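PDB 1Q1R: putidaredoxin reductase from Pseudomonas putida, which probably passes electrons from NADH through its bound FAD to the iron-sulfur protein putidaredoxin, which supplies the cytochrome P450cam monooxygenase. Local coordinates for residues L117-F130 against V214-V226. Sequence-based numbering, arbitrary orientation.
Sequences LPVASGAVGKANNF and VCGFEMSTDQQKV
Phe217 reaches from strand 214-219 to pack against Leu117, Val119, Ala120, Val124 and Phe130. From CB its chain turns with CG anti to the carbonyl carbon (chi1 -51°), bringing CG near CG1 of Val124. That methyl covers one ring face, a CH-pi contact, 3.5 Å from CD1 of Phe217, which also meets O of Val119. CE1 of Phe217 approaches O of Val119 near the ring plane at 3.1 Å and touches CB of Ala120. CE2 and CZ meet CE1 of Phe130, whose ring directs its edge at the Phe217 face in an offset edge-to-face pair, planes at 83°; CZ also abuts CD2 of Leu117. Beside this cluster Met219, bent at chi3, lays SD against Val124 and CE against CB of Ala127. At the far end OD1 of Asn129 accepts from Val226 N (2.9 Å) and ND2 of Asn129 donates to Val226 O (2.8 Å), both in the carbonyl plane. Through Val226 the amide ties the hairpin of strands 214-219 and 226-231 to the run entering strand 130-132, and ND2 also donates to Asp240 O, just ahead of strand 241-244. Strand 130-132 edges the parallel sheet containing strands 241-244 and 151-155, probably the NADH-binding domain of the glutathione reductase fold, while helix 123-126 packs against the hairpin.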
loop_
_atom_site.group_PDB
_atom_site.type_symbol
_atom_site.label_atom_id
_atom_site.label_comp_id
_atom_site.label_asym_id
_atom_site.label_seq_id
_atom_site.Cartn_x
_atom_site.Cartn_y
_atom_site.Cartn_z
ATOM N N LEU A 117 1.113 -11.527 14.010
ATOM C CA LEU A 117 0.559 -12.872 13.899
ATOM C C LEU A 117 0.502 -13.401 15.339
ATOM O O LEU A 117 1.535 -13.554 15.992
ATOM C CB LEU A 117 1.471 -13.755 13.041
ATOM C CG LEU A 117 1.041 -15.205 12.788
ATOM C CD1 LEU A 117 -0.297 -15.238 12.049
ATOM C CD2 LEU A 117 2.115 -15.919 11.974
ATOM N N PRO A 118 -0.710 -13.669 15.854
ATOM C CA PRO A 118 -0.892 -14.172 17.224
ATOM C C PRO A 118 -0.004 -15.339 17.666
ATOM O O PRO A 118 0.511 -15.334 18.784
ATOM C CB PRO A 118 -2.377 -14.529 17.259
ATOM C CG PRO A 118 -2.979 -13.470 16.369
ATOM C CD PRO A 118 -2.014 -13.472 15.192
ATOM N N VAL A 119 0.180 -16.335 16.805
ATOM C CA VAL A 119 0.997 -17.484 17.180
ATOM C C VAL A 119 2.500 -17.271 17.032
ATOM O O VAL A 119 3.282 -18.215 17.174
ATOM C CB VAL A 119 0.592 -18.753 16.392
ATOM C CG1 VAL A 119 -0.845 -19.123 16.726
ATOM C CG2 VAL A 119 0.756 -18.526 14.898
ATOM N N ALA A 120 2.899 -16.032 16.757
ATOM C CA ALA A 120 4.311 -15.704 16.604
ATOM C C ALA A 120 4.734 -14.728 17.689
ATOM O O ALA A 120 5.683 -13.960 17.519
ATOM C CB ALA A 120 4.569 -15.104 15.235
ATOM N N SER A 121 4.020 -14.764 18.806
ATOM C CA SER A 121 4.307 -13.893 19.934
ATOM C C SER A 121 5.593 -14.314 20.639
ATOM O O SER A 121 6.165 -15.363 20.345
ATOM C CB SER A 121 3.156 -13.950 20.934
ATOM O OG SER A 121 3.009 -15.269 21.433
ATOM N N GLY A 122 6.040 -13.481 21.573
ATOM C CA GLY A 122 7.237 -13.778 22.338
ATOM C C GLY A 122 8.493 -14.094 21.554
ATOM O O GLY A 122 8.863 -13.375 20.625
ATOM N N ALA A 123 9.150 -15.183 21.941
ATOM C CA ALA A 123 10.394 -15.616 21.312
ATOM C C ALA A 123 10.330 -15.687 19.792
ATOM O O ALA A 123 11.268 -15.277 19.109
ATOM C CB ALA A 123 10.805 -16.975 21.874
ATOM N N VAL A 124 9.229 -16.210 19.262
ATOM C CA VAL A 124 9.087 -16.340 17.818
ATOM C C VAL A 124 9.304 -15.009 17.102
ATOM O O VAL A 124 10.216 -14.882 16.288
ATOM C CB VAL A 124 7.704 -16.904 17.437
ATOM C CG1 VAL A 124 7.596 -17.039 15.927
ATOM C CG2 VAL A 124 7.502 -18.258 18.100
ATOM N N GLY A 125 8.473 -14.020 17.414
ATOM C CA GLY A 125 8.607 -12.716 16.784
ATOM C C GLY A 125 9.991 -12.106 16.958
ATOM O O GLY A 125 10.465 -11.375 16.085
ATOM N N LYS A 126 10.640 -12.415 18.079
ATOM C CA LYS A 126 11.974 -11.895 18.381
ATOM C C LYS A 126 13.077 -12.492 17.504
ATOM O O LYS A 126 14.082 -11.837 17.243
ATOM C CB LYS A 126 12.337 -12.172 19.841
ATOM C CG LYS A 126 11.252 -11.870 20.856
ATOM C CD LYS A 126 10.982 -10.387 21.000
ATOM C CE LYS A 126 9.940 -10.146 22.090
ATOM N NZ LYS A 126 9.604 -8.701 22.238
ATOM N N ALA A 127 12.900 -13.738 17.074
ATOM C CA ALA A 127 13.898 -14.416 16.249
ATOM C C ALA A 127 14.362 -13.532 15.088
ATOM O O ALA A 127 13.553 -12.862 14.443
ATOM C CB ALA A 127 13.330 -15.724 15.716
ATOM N N ASN A 128 15.666 -13.535 14.822
ATOM C CA ASN A 128 16.207 -12.714 13.747
ATOM C C ASN A 128 15.830 -13.267 12.374
ATOM O O ASN A 128 16.018 -12.597 11.353
ATOM C CB ASN A 128 17.730 -12.597 13.886
ATOM C CG ASN A 128 18.451 -13.871 13.530
ATOM O OD1 ASN A 128 17.954 -14.969 13.771
ATOM N ND2 ASN A 128 19.647 -13.734 12.962
ATOM N N ASN A 129 15.293 -14.488 12.350
ATOM C CA ASN A 129 14.885 -15.084 11.089
ATOM C C ASN A 129 13.364 -15.151 10.926
ATOM O O ASN A 129 12.841 -15.952 10.157
ATOM C CB ASN A 129 15.534 -16.464 10.896
ATOM C CG ASN A 129 14.988 -17.514 11.828
ATOM O OD1 ASN A 129 14.529 -17.218 12.930
ATOM N ND2 ASN A 129 15.066 -18.764 11.400
ATOM N N PHE A 130 12.667 -14.300 11.670
ATOM C CA PHE A 130 11.216 -14.167 11.565
ATOM C C PHE A 130 11.031 -12.659 11.450
ATOM O O PHE A 130 11.416 -11.921 12.354
ATOM C CB PHE A 130 10.476 -14.647 12.817
ATOM C CG PHE A 130 8.978 -14.477 12.722
ATOM C CD1 PHE A 130 8.174 -15.510 12.243
ATOM C CD2 PHE A 130 8.383 -13.257 13.028
ATOM C CE1 PHE A 130 6.804 -15.330 12.065
ATOM C CE2 PHE A 130 7.006 -13.066 12.852
ATOM C CZ PHE A 130 6.220 -14.106 12.368
ATOM N N VAL A 214 -1.516 -21.449 10.279
ATOM C CA VAL A 214 -0.335 -21.701 11.095
ATOM C C VAL A 214 -0.706 -21.812 12.570
ATOM O O VAL A 214 -1.360 -20.907 13.093
ATOM C CB VAL A 214 0.732 -20.609 10.896
ATOM C CG1 VAL A 214 1.901 -20.827 11.844
ATOM C CG2 VAL A 214 1.204 -20.584 9.451
ATOM N N CYS A 215 -0.331 -22.898 13.221
ATOM C CA CYS A 215 -0.681 -23.051 14.628
ATOM C C CYS A 215 0.496 -22.791 15.556
ATOM O O CYS A 215 0.309 -22.597 16.758
ATOM C CB CYS A 215 -1.254 -24.450 14.894
ATOM S SG CYS A 215 -0.080 -25.803 14.704
ATOM N N GLY A 216 1.710 -22.781 15.009
ATOM C CA GLY A 216 2.868 -22.529 15.848
ATOM C C GLY A 216 4.214 -22.719 15.182
ATOM O O GLY A 216 4.306 -22.888 13.962
ATOM N N PHE A 217 5.272 -22.705 15.988
ATOM C CA PHE A 217 6.622 -22.855 15.457
ATOM C C PHE A 217 7.528 -23.684 16.357
ATOM O O PHE A 217 7.269 -23.840 17.551
ATOM C CB PHE A 217 7.290 -21.480 15.279
ATOM C CG PHE A 217 6.464 -20.483 14.518
ATOM C CD1 PHE A 217 5.462 -19.759 15.153
ATOM C CD2 PHE A 217 6.691 -20.266 13.165
ATOM C CE1 PHE A 217 4.695 -18.829 14.448
ATOM C CE2 PHE A 217 5.934 -19.343 12.452
ATOM C CZ PHE A 217 4.933 -18.623 13.096
ATOM N N GLU A 218 8.592 -24.214 15.766
ATOM C CA GLU A 218 9.595 -24.954 16.516
ATOM C C GLU A 218 10.781 -23.997 16.477
ATOM O O GLU A 218 10.973 -23.294 15.480
ATOM C CB GLU A 218 9.950 -26.270 15.825
ATOM C CG GLU A 218 8.770 -27.212 15.688
ATOM C CD GLU A 218 9.143 -28.553 15.091
ATOM O OE1 GLU A 218 10.059 -28.607 14.246
ATOM O OE2 GLU A 218 8.500 -29.558 15.459
ATOM N N MET A 219 11.555 -23.944 17.555
ATOM C CA MET A 219 12.699 -23.043 17.614
ATOM C C MET A 219 13.939 -23.663 18.223
ATOM O O MET A 219 13.845 -24.607 18.999
ATOM C CB MET A 219 12.337 -21.804 18.417
ATOM C CG MET A 219 11.289 -20.950 17.764
ATOM S SD MET A 219 11.109 -19.475 18.716
ATOM C CE MET A 219 12.611 -18.596 18.239
ATOM N N SER A 220 15.102 -23.115 17.870
ATOM C CA SER A 220 16.373 -23.599 18.396
ATOM C C SER A 220 16.611 -22.930 19.746
ATOM O O SER A 220 16.392 -21.731 19.903
ATOM C CB SER A 220 17.519 -23.265 17.430
ATOM O OG SER A 220 17.586 -21.870 17.184
ATOM N N THR A 221 17.060 -23.713 20.720
ATOM C CA THR A 221 17.300 -23.208 22.065
ATOM C C THR A 221 18.488 -22.251 22.178
ATOM O O THR A 221 18.406 -21.227 22.855
ATOM C CB THR A 221 17.509 -24.384 23.055
ATOM O OG1 THR A 221 17.617 -23.876 24.390
ATOM C CG2 THR A 221 18.777 -25.161 22.704
ATOM N N ASP A 222 19.587 -22.580 21.509
ATOM C CA ASP A 222 20.787 -21.751 21.575
ATOM C C ASP A 222 20.686 -20.444 20.790
ATOM O O ASP A 222 20.939 -19.367 21.330
ATOM C CB ASP A 222 21.996 -22.560 21.091
ATOM C CG ASP A 222 21.870 -22.990 19.640
ATOM O OD1 ASP A 222 20.733 -23.251 19.190
ATOM O OD2 ASP A 222 22.910 -23.082 18.951
ATOM N N GLN A 223 20.301 -20.540 19.522
ATOM C CA GLN A 223 20.195 -19.370 18.659
ATOM C C GLN A 223 18.870 -18.620 18.735
ATOM O O GLN A 223 18.755 -17.511 18.217
ATOM C CB GLN A 223 20.459 -19.791 17.218
ATOM C CG GLN A 223 21.831 -20.406 17.018
ATOM C CD GLN A 223 21.845 -21.436 15.912
ATOM O OE1 GLN A 223 21.432 -21.158 14.782
ATOM N NE2 GLN A 223 22.319 -22.639 16.228
ATOM N N GLN A 224 17.875 -19.214 19.382
ATOM C CA GLN A 224 16.568 -18.577 19.490
ATOM C C GLN A 224 16.057 -18.212 18.094
ATOM O O GLN A 224 15.546 -17.117 17.876
ATOM C CB GLN A 224 16.654 -17.312 20.350
ATOM C CG GLN A 224 16.967 -17.566 21.818
ATOM C CD GLN A 224 15.861 -18.326 22.520
ATOM O OE1 GLN A 224 14.749 -17.818 22.688
ATOM N NE2 GLN A 224 16.157 -19.553 22.928
ATOM N N LYS A 225 16.213 -19.133 17.152
ATOM C CA LYS A 225 15.754 -18.918 15.787
ATOM C C LYS A 225 14.670 -19.930 15.437
ATOM O O LYS A 225 14.613 -21.014 16.018
ATOM C CB LYS A 225 16.923 -19.057 14.808
ATOM C CG LYS A 225 17.951 -17.935 14.932
ATOM C CD LYS A 225 19.196 -18.165 14.077
ATOM C CE LYS A 225 18.880 -18.270 12.594
ATOM N NZ LYS A 225 20.131 -18.290 11.764
ATOM N N VAL A 226 13.802 -19.566 14.498
ATOM C CA VAL A 226 12.742 -20.466 14.066
ATOM C C VAL A 226 13.384 -21.553 13.214
ATOM O O VAL A 226 14.267 -21.270 12.402
ATOM C CB VAL A 226 11.685 -19.723 13.211
ATOM C CG1 VAL A 226 10.700 -20.730 12.597
ATOM C CG2 VAL A 226 10.941 -18.705 14.071
HETATM O O HOH W 1 14.121 -15.358 19.573
HETATM O O HOH W 2 17.322 -14.819 16.617
#